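Local structure of AAEL008620-PA odorant-binding protein (Aedes aegypti, 5V13) at residues V196-T204 / L254-T265. The protein binds juvenile hormone specifically in the mosquito hemolymph, as a secreted member of the odorant-binding protein family. Residues are numbered along the deposited sequence; the frame is centred on the assembly and turned at random.
Sequences VFRGFRWIT and LVAVIRDRNQKT
Phe-200 lies flat against the aliphatic chain of Arg-261, where the Schellman turn that closes helix 190-199 meets helix 251-264 in a helical part of this odorant-binding protein family member. None of the touching residues lines the juvenile hormone pocket. Arg-201 supplies the positive phi of the turn, Trp-202 N donates a weak hydrogen bond to Phe-197 O (2.8 Å), and Arg-201 N another weak one to Arg-198 O. Arg-261 CG sits over the centre of the Phe-200 ring, 3.6 Å from its centroid, in a CH-pi contact. Val-196 CG1 covers the opposite face, nearer the rim. Phe-200 CZ lies 3.7 Å from Ile-258 O. Thr-265 CG2 packs beside Phe-200 CE1.

Arg-261 starts with CG anti to its backbone N (chi1 177°), then bends at chi2 and runs back along Phe-200. The guanidinium ends at the turn, its plane 21° from the Phe-200 ring. Both terminal nitrogens donate hydrogen bonds to Phe-200 O, the one from NH2 weak. NH1 also forms salt bridges to Asp-217 and Glu-213 of helix 211-220, which probably offset its buried charge.

Trp-202 meets the helix further back. Phe-200 CD2 lies over one face of its indole, near the rim. Val-257 CG1 touches the edge of the indole at Trp-202 CZ2 (3.8 Å), and Leu-254 CD1 does so at Trp-202 CZ3. Ile-258 CG1 packs against CH2. Trp-202 NE1 donates to Asp-217, so this carboxylate joins the indole and the arginine. At Phe-200 O, Arg-261 NH1 arrives on a lone pair in the carbonyl plane, at 3.0 Å with a bent N-H...O angle of 132°.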
loop_
_atom_site.group_PDB
_atom_site.type_symbol
_atom_site.label_atom_id
_atom_site.label_comp_id
_atom_site.label_asym_id
_atom_site.label_seq_id
_atom_site.Cartn_x
_atom_site.Cartn_y
_atom_site.Cartn_z
ATOM N N VAL B 196 -16.256 9.848 -7.357
ATOM C CA VAL B 196 -16.975 8.578 -7.416
ATOM C C VAL B 196 -17.506 8.333 -8.822
ATOM O O VAL B 196 -17.328 7.251 -9.392
ATOM C CB VAL B 196 -18.119 8.547 -6.386
ATOM C CG1 VAL B 196 -18.976 7.290 -6.594
ATOM C CG2 VAL B 196 -17.574 8.568 -4.969
ATOM N N PHE B 197 -18.170 9.335 -9.398
ATOM C CA PHE B 197 -18.790 9.164 -10.709
ATOM C C PHE B 197 -17.749 8.910 -11.792
ATOM O O PHE B 197 -17.990 8.130 -12.720
ATOM C CB PHE B 197 -19.629 10.389 -11.052
ATOM C CG PHE B 197 -20.910 10.501 -10.252
ATOM C CD1 PHE B 197 -21.384 9.428 -9.505
ATOM C CD2 PHE B 197 -21.628 11.679 -10.243
ATOM C CE1 PHE B 197 -22.568 9.526 -8.782
ATOM C CE2 PHE B 197 -22.814 11.789 -9.513
ATOM C CZ PHE B 197 -23.275 10.711 -8.781
ATOM N N ARG B 198 -16.583 9.554 -11.698
ATOM C CA ARG B 198 -15.525 9.275 -12.666
ATOM C C ARG B 198 -14.915 7.897 -12.457
ATOM O O ARG B 198 -14.515 7.250 -13.430
ATOM C CB ARG B 198 -14.433 10.348 -12.608
ATOM C CG ARG B 198 -14.887 11.677 -13.174
ATOM C CD ARG B 198 -13.805 12.743 -13.131
ATOM N NE ARG B 198 -14.308 14.005 -13.681
ATOM C CZ ARG B 198 -14.056 14.430 -14.917
ATOM N NH1 ARG B 198 -13.279 13.715 -15.731
ATOM N NH2 ARG B 198 -14.556 15.585 -15.331
ATOM N N GLY B 199 -14.823 7.434 -11.205
ATOM C CA GLY B 199 -14.379 6.069 -10.964
ATOM C C GLY B 199 -15.352 5.036 -11.504
ATOM O O GLY B 199 -14.940 3.999 -12.036
ATOM N N PHE B 200 -16.659 5.295 -11.364
ATOM C CA PHE B 200 -17.696 4.439 -11.932
ATOM C C PHE B 200 -17.807 4.585 -13.451
ATOM O O PHE B 200 -18.531 3.803 -14.081
ATOM C CB PHE B 200 -19.070 4.767 -11.305
ATOM C CG PHE B 200 -19.233 4.330 -9.848
ATOM C CD1 PHE B 200 -18.189 3.737 -9.150
ATOM C CD2 PHE B 200 -20.459 4.511 -9.192
ATOM C CE1 PHE B 200 -18.346 3.332 -7.810
ATOM C CE2 PHE B 200 -20.634 4.116 -7.851
ATOM C CZ PHE B 200 -19.576 3.525 -7.160
ATOM N N ARG B 201 -17.134 5.581 -14.039
ATOM C CA ARG B 201 -17.323 5.978 -15.442
ATOM C C ARG B 201 -18.764 6.396 -15.740
ATOM O O ARG B 201 -19.222 6.314 -16.889
ATOM C CB ARG B 201 -16.865 4.880 -16.413
ATOM C CG ARG B 201 -15.342 4.852 -16.679
ATOM C CD ARG B 201 -14.527 4.425 -15.431
ATOM N NE ARG B 201 -13.097 4.224 -15.723
ATOM C CZ ARG B 201 -12.180 3.874 -14.818
ATOM N NH1 ARG B 201 -12.524 3.673 -13.539
ATOM N NH2 ARG B 201 -10.911 3.715 -15.191
ATOM N N TRP B 202 -19.491 6.865 -14.716
ATOM C CA TRP B 202 -20.752 7.568 -14.959
ATOM C C TRP B 202 -20.500 8.946 -15.565
ATOM O O TRP B 202 -21.326 9.451 -16.334
ATOM C CB TRP B 202 -21.556 7.723 -13.665
ATOM C CG TRP B 202 -22.125 6.468 -13.106
ATOM C CD1 TRP B 202 -21.890 5.199 -13.532
ATOM C CD2 TRP B 202 -23.058 6.362 -12.020
ATOM N NE1 TRP B 202 -22.596 4.306 -12.769
ATOM C CE2 TRP B 202 -23.331 4.992 -11.840
ATOM C CE3 TRP B 202 -23.682 7.292 -11.181
ATOM C CZ2 TRP B 202 -24.201 4.525 -10.857
ATOM C CZ3 TRP B 202 -24.554 6.823 -10.196
ATOM C CH2 TRP B 202 -24.809 5.455 -10.050
ATOM N N ILE B 203 -19.379 9.566 -15.216
ATOM C CA ILE B 203 -18.880 10.773 -15.867
ATOM C C ILE B 203 -17.575 10.405 -16.554
ATOM O O ILE B 203 -16.683 9.823 -15.923
ATOM C CB ILE B 203 -18.676 11.923 -14.866
ATOM C CG1 ILE B 203 -20.032 12.410 -14.352
ATOM C CG2 ILE B 203 -17.884 13.080 -15.519
ATOM C CD1 ILE B 203 -19.939 13.530 -13.322
ATOM N N THR B 204 -17.474 10.716 -17.846
ATOM C CA THR B 204 -16.325 10.274 -18.616
ATOM C C THR B 204 -15.123 11.152 -18.315
ATOM O O THR B 204 -15.223 12.202 -17.666
ATOM C CB THR B 204 -16.628 10.312 -20.113
ATOM O OG1 THR B 204 -16.686 11.676 -20.542
ATOM C CG2 THR B 204 -17.966 9.643 -20.408
ATOM N N LEU B 254 -30.885 5.383 -5.518
ATOM C CA LEU B 254 -29.544 5.851 -5.861
ATOM C C LEU B 254 -28.503 5.329 -4.876
ATOM O O LEU B 254 -27.416 4.905 -5.283
ATOM C CB LEU B 254 -29.505 7.378 -5.922
ATOM C CG LEU B 254 -28.124 7.997 -6.154
ATOM C CD1 LEU B 254 -27.493 7.458 -7.449
ATOM C CD2 LEU B 254 -28.233 9.529 -6.185
ATOM N N VAL B 255 -28.812 5.342 -3.575
ATOM C CA VAL B 255 -27.860 4.792 -2.610
ATOM C C VAL B 255 -27.627 3.313 -2.887
ATOM O O VAL B 255 -26.484 2.833 -2.878
ATOM C CB VAL B 255 -28.342 5.030 -1.168
ATOM C CG1 VAL B 255 -27.493 4.234 -0.188
ATOM C CG2 VAL B 255 -28.253 6.508 -0.811
ATOM N N ALA B 256 -28.702 2.575 -3.175
ATOM C CA ALA B 256 -28.579 1.145 -3.439
ATOM C C ALA B 256 -27.687 0.876 -4.644
ATOM O O ALA B 256 -26.828 -0.015 -4.601
ATOM C CB ALA B 256 -29.963 0.531 -3.648
ATOM N N VAL B 257 -27.870 1.638 -5.729
ATOM C CA VAL B 257 -27.078 1.414 -6.933
ATOM C C VAL B 257 -25.607 1.709 -6.671
ATOM O O VAL B 257 -24.730 0.932 -7.065
ATOM C CB VAL B 257 -27.613 2.251 -8.111
ATOM C CG1 VAL B 257 -26.664 2.139 -9.304
ATOM C CG2 VAL B 257 -29.028 1.820 -8.502
ATOM N N ILE B 258 -25.314 2.839 -6.011
ATOM C CA ILE B 258 -23.930 3.193 -5.709
ATOM C C ILE B 258 -23.271 2.106 -4.870
ATOM O O ILE B 258 -22.117 1.727 -5.114
ATOM C CB ILE B 258 -23.871 4.567 -5.007
ATOM C CG1 ILE B 258 -24.269 5.677 -5.990
ATOM C CG2 ILE B 258 -22.479 4.824 -4.406
ATOM C CD1 ILE B 258 -24.339 7.077 -5.369
ATOM N N ARG B 259 -23.989 1.587 -3.876
ATOM C CA ARG B 259 -23.445 0.527 -3.031
ATOM C C ARG B 259 -23.165 -0.729 -3.844
ATOM O O ARG B 259 -22.109 -1.352 -3.694
ATOM C CB ARG B 259 -24.412 0.206 -1.892
ATOM C CG ARG B 259 -24.098 0.907 -0.574
ATOM C CD ARG B 259 -24.832 0.270 0.627
ATOM N NE ARG B 259 -24.244 -1.004 1.052
ATOM C CZ ARG B 259 -23.223 -1.126 1.905
ATOM N NH1 ARG B 259 -22.655 -0.046 2.437
ATOM N NH2 ARG B 259 -22.762 -2.334 2.221
ATOM N N ASP B 260 -24.102 -1.104 -4.715
ATOM C CA ASP B 260 -23.951 -2.307 -5.529
ATOM C C ASP B 260 -22.756 -2.199 -6.469
ATOM O O ASP B 260 -21.936 -3.122 -6.549
ATOM C CB ASP B 260 -25.236 -2.553 -6.318
ATOM C CG ASP B 260 -25.239 -3.896 -7.011
ATOM O OD1 ASP B 260 -25.340 -4.909 -6.301
ATOM O OD2 ASP B 260 -25.133 -3.939 -8.253
ATOM N N ARG B 261 -22.644 -1.075 -7.198
ATOM C CA ARG B 261 -21.494 -0.884 -8.082
ATOM C C ARG B 261 -20.204 -0.823 -7.281
ATOM O O ARG B 261 -19.185 -1.396 -7.686
ATOM C CB ARG B 261 -21.663 0.399 -8.922
ATOM C CG ARG B 261 -20.475 0.752 -9.837
ATOM C CD ARG B 261 -20.127 -0.386 -10.824
ATOM N NE ARG B 261 -18.867 -0.161 -11.533
ATOM C CZ ARG B 261 -18.726 0.651 -12.578
ATOM N NH1 ARG B 261 -19.771 1.332 -13.025
ATOM N NH2 ARG B 261 -17.535 0.804 -13.159
ATOM N N ASN B 262 -20.234 -0.123 -6.139
ATOM C CA ASN B 262 -19.038 0.063 -5.326
ATOM C C ASN B 262 -18.373 -1.265 -5.007
ATOM O O ASN B 262 -17.144 -1.379 -5.080
ATOM C CB ASN B 262 -19.386 0.786 -4.026
ATOM C CG ASN B 262 -18.156 1.241 -3.272
ATOM O OD1 ASN B 262 -17.202 1.744 -3.861
ATOM N ND2 ASN B 262 -18.174 1.068 -1.961
ATOM N N GLN B 263 -19.170 -2.276 -4.647
ATOM C CA GLN B 263 -18.606 -3.579 -4.290
ATOM C C GLN B 263 -17.844 -4.178 -5.459
ATOM O O GLN B 263 -16.817 -4.845 -5.268
ATOM C CB GLN B 263 -19.705 -4.552 -3.851
ATOM C CG GLN B 263 -20.782 -3.961 -2.969
ATOM C CD GLN B 263 -20.239 -3.421 -1.662
ATOM O OE1 GLN B 263 -19.520 -4.119 -0.946
ATOM N NE2 GLN B 263 -20.584 -2.168 -1.343
ATOM N N LYS B 264 -18.342 -3.959 -6.678
ATOM C CA LYS B 264 -17.698 -4.473 -7.882
ATOM C C LYS B 264 -16.443 -3.702 -8.277
ATOM O O LYS B 264 -15.748 -4.130 -9.210
ATOM C CB LYS B 264 -18.679 -4.456 -9.061
ATOM C CG LYS B 264 -19.966 -5.255 -8.845
ATOM C CD LYS B 264 -20.845 -5.136 -10.097
ATOM C CE LYS B 264 -22.320 -5.291 -9.770
ATOM N NZ LYS B 264 -22.591 -6.550 -9.040
ATOM N N THR B 265 -16.129 -2.582 -7.625
ATOM C CA THR B 265 -14.930 -1.846 -8.000
ATOM C C THR B 265 -13.688 -2.316 -7.255
ATOM O O THR B 265 -12.596 -1.821 -7.548
ATOM C CB THR B 265 -15.101 -0.335 -7.753
ATOM O OG1 THR B 265 -15.224 -0.081 -6.344
ATOM C CG2 THR B 265 -16.329 0.200 -8.498
#